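B-129 (Sulfolobus virus 1, PDB 2WBT) is a two-finger zinc protein, essential for virus function, that probably binds DNA through its C2H2-type fingers. Local coordinates at residues Val76-Leu81 against Ser115-Val120. Residues are numbered along the deposited sequence; the frame is centred on the assembly and turned at random.
Sequences VCPLCL and SALDHV. With ZN (zinc ion), chain C; ZN (zinc ion), chain D.
Leu79, at the apex of the CxxC zinc knuckle of the first finger, reaches across to Ala116, Leu117 and Val120 on helix 113-122 of the second, so that two C2H2-type fingers meet through aliphatic groups. The packing is closest where Leu79 and Leu117 cross at about a right angle, with Leu79 CG 3.7 Å from Leu117 CD2. Having its CG anti to the carbonyl carbon (chi1 -55°), Leu79 extends its forked end to the helix: CD1 lies against Leu117, while CD2 comes 3.9 Å from Val120 CG2 and 4.2 Å from Ala116 CB. A branched leucine suits this place because its two methyls serve different neighbours, and the short Ala116 takes up little room, consistent with the approach of CD2. Pro78 makes the looser flank, its CD 4.4 Å from Leu117 CD2; its puckered, rigid ring presents CH2 groups and no polar end. Leu117 stays partly solvent-exposed. The zinc ligands take no part in this contact: Cys77 and Cys80 hold one zinc with His93 and Glu98, and His119 NE2 binds the other at 2.0 Å, with Cys103, Cys106 and His124. Val120 also directs its second methyl at the knuckle, CG1 lying 4.0 Å from Pro78 CB.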
ATOM      1  N   VAL A  76       9.278   1.572 -14.049  1.00 22.28           N
ATOM      2  CA  VAL A  76       8.824   2.848 -13.504  1.00 22.51           C
ATOM      3  C   VAL A  76       9.909   3.459 -12.622  1.00 22.82           C
ATOM      4  O   VAL A  76      10.668   2.747 -11.964  1.00 22.82           O
ATOM      5  CB  VAL A  76       7.540   2.674 -12.663  1.00 22.50           C
ATOM      6  CG1 VAL A  76       6.983   4.028 -12.242  1.00 22.48           C
ATOM      7  CG2 VAL A  76       6.494   1.889 -13.441  1.00 22.48           C
ATOM      8  N   CYS A  77       9.965   4.784 -12.621  1.00 23.19           N
ATOM      9  CA  CYS A  77      10.909   5.529 -11.795  1.00 23.80           C
ATOM     10  C   CYS A  77      10.276   5.853 -10.438  1.00 22.96           C
ATOM     11  O   CYS A  77       9.193   6.438 -10.385  1.00 22.39           O
ATOM     12  CB  CYS A  77      11.316   6.824 -12.496  1.00 24.68           C
ATOM     13  SG  CYS A  77      12.564   7.777 -11.631  1.00 26.66           S
ATOM     14  N   PRO A  78      10.952   5.492  -9.334  1.00 22.77           N
ATOM     15  CA  PRO A  78      10.376   5.735  -8.011  1.00 22.68           C
ATOM     16  C   PRO A  78      10.193   7.217  -7.686  1.00 22.66           C
ATOM     17  O   PRO A  78       9.240   7.575  -6.995  1.00 22.65           O
ATOM     18  CB  PRO A  78      11.400   5.101  -7.059  1.00 22.66           C
ATOM     19  CG  PRO A  78      12.214   4.191  -7.908  1.00 22.68           C
ATOM     20  CD  PRO A  78      12.274   4.853  -9.234  1.00 22.74           C
ATOM     21  N   LEU A  79      11.090   8.062  -8.186  1.00 22.68           N
ATOM     22  CA  LEU A  79      11.047   9.492  -7.885  1.00 22.72           C
ATOM     23  C   LEU A  79       9.956  10.244  -8.654  1.00 22.88           C
ATOM     24  O   LEU A  79       9.293  11.106  -8.074  1.00 22.85           O
ATOM     25  CB  LEU A  79      12.414  10.137  -8.130  1.00 22.69           C
ATOM     26  CG  LEU A  79      13.609   9.520  -7.393  1.00 22.63           C
ATOM     27  CD1 LEU A  79      14.882  10.286  -7.720  1.00 22.60           C
ATOM     28  CD2 LEU A  79      13.378   9.484  -5.888  1.00 22.60           C
ATOM     29  N   CYS A  80       9.761   9.937  -9.936  1.00 23.03           N
ATOM     30  CA  CYS A  80       8.694  10.602 -10.703  1.00 23.84           C
ATOM     31  C   CYS A  80       7.483   9.726 -11.042  1.00 22.86           C
ATOM     32  O   CYS A  80       6.442  10.255 -11.440  1.00 22.39           O
ATOM     33  CB  CYS A  80       9.244  11.269 -11.969  1.00 24.76           C
ATOM     34  SG  CYS A  80       9.853  10.088 -13.282  1.00 27.57           S
ATOM     35  N   LEU A  81       7.587   8.414 -10.848  1.00 22.28           N
ATOM     36  CA  LEU A  81       6.462   7.495 -11.102  1.00 21.81           C
ATOM     37  C   LEU A  81       6.001   7.467 -12.556  1.00 21.42           C
ATOM     38  O   LEU A  81       4.818   7.242 -12.825  1.00 21.40           O
ATOM     39  CB  LEU A  81       5.265   7.830 -10.197  1.00 21.82           C
ATOM     40  CG  LEU A  81       5.479   7.635  -8.697  1.00 21.79           C
ATOM     41  CD1 LEU A  81       4.272   8.148  -7.927  1.00 21.79           C
ATOM     42  CD2 LEU A  81       5.745   6.173  -8.367  1.00 21.78           C
ATOM     43  N   SER A 115      21.076   9.869  -3.709  1.00 25.03           N
ATOM     44  CA  SER A 115      20.790   9.740  -2.275  1.00 25.03           C
ATOM     45  C   SER A 115      19.282   9.656  -2.036  1.00 25.03           C
ATOM     46  O   SER A 115      18.828   8.963  -1.125  1.00 25.03           O
ATOM     47  CB  SER A 115      21.371  10.918  -1.492  1.00 25.03           C
ATOM     48  OG  SER A 115      22.763  11.048  -1.719  1.00 25.04           O
ATOM     49  N   ALA A 116      18.519  10.375  -2.857  1.00 25.02           N
ATOM     50  CA  ALA A 116      17.059  10.283  -2.850  1.00 25.02           C
ATOM     51  C   ALA A 116      16.590   8.889  -3.277  1.00 25.01           C
ATOM     52  O   ALA A 116      15.614   8.367  -2.738  1.00 25.00           O
ATOM     53  CB  ALA A 116      16.456  11.343  -3.760  1.00 25.02           C
ATOM     54  N   LEU A 117      17.288   8.298  -4.248  1.00 24.99           N
ATOM     55  CA  LEU A 117      16.988   6.934  -4.710  1.00 24.98           C
ATOM     56  C   LEU A 117      17.222   5.891  -3.622  1.00 24.97           C
ATOM     57  O   LEU A 117      16.332   5.093  -3.320  1.00 24.97           O
ATOM     58  CB  LEU A 117      17.827   6.563  -5.943  1.00 24.98           C
ATOM     59  CG  LEU A 117      17.342   7.021  -7.320  1.00 24.98           C
ATOM     60  CD1 LEU A 117      18.226   6.435  -8.410  1.00 24.98           C
ATOM     61  CD2 LEU A 117      15.881   6.654  -7.561  1.00 24.97           C
ATOM     62  N   ASP A 118      18.425   5.896  -3.050  1.00 24.95           N
ATOM     63  CA  ASP A 118      18.787   4.952  -1.985  1.00 24.94           C
ATOM     64  C   ASP A 118      17.805   5.042  -0.826  1.00 24.93           C
ATOM     65  O   ASP A 118      17.447   4.027  -0.228  1.00 24.93           O
ATOM     66  CB  ASP A 118      20.202   5.219  -1.456  1.00 24.95           C
ATOM     67  CG  ASP A 118      21.268   5.126  -2.534  1.00 24.96           C
ATOM     68  OD1 ASP A 118      21.007   4.523  -3.598  1.00 24.97           O
ATOM     69  OD2 ASP A 118      22.375   5.660  -2.315  1.00 24.98           O
ATOM     70  N   HIS A 119      17.378   6.263  -0.513  1.00 24.91           N
ATOM     71  CA  HIS A 119      16.411   6.490   0.564  1.00 24.95           C
ATOM     72  C   HIS A 119      15.055   5.847   0.273  1.00 25.26           C
ATOM     73  O   HIS A 119      14.499   5.158   1.132  1.00 25.25           O
ATOM     74  CB  HIS A 119      16.238   7.990   0.835  1.00 24.78           C
ATOM     75  CG  HIS A 119      14.983   8.329   1.582  1.00 24.29           C
ATOM     76  ND1 HIS A 119      14.883   8.285   2.965  1.00 23.56           N
ATOM     77  CD2 HIS A 119      13.775   8.745   1.125  1.00 23.88           C
ATOM     78  CE1 HIS A 119      13.663   8.646   3.324  1.00 23.47           C
ATOM     79  NE2 HIS A 119      12.970   8.929   2.225  1.00 23.52           N
ATOM     80  N   VAL A 120      14.530   6.066  -0.931  1.00 25.68           N
ATOM     81  CA  VAL A 120      13.224   5.515  -1.308  1.00 26.02           C
ATOM     82  C   VAL A 120      13.243   3.981  -1.354  1.00 26.33           C
ATOM     83  O   VAL A 120      12.207   3.334  -1.200  1.00 26.36           O
ATOM     84  CB  VAL A 120      12.732   6.090  -2.657  1.00 26.02           C
ATOM     85  CG1 VAL A 120      11.402   5.464  -3.066  1.00 26.02           C
ATOM     86  CG2 VAL A 120      12.596   7.601  -2.569  1.00 26.03           C
TER
HETATM   87 ZN    ZN C1130      11.942   9.870 -12.475  1.00 48.26          ZN
HETATM   88 ZN    ZN D1131      10.986   9.276   1.902  1.00 38.91          ZN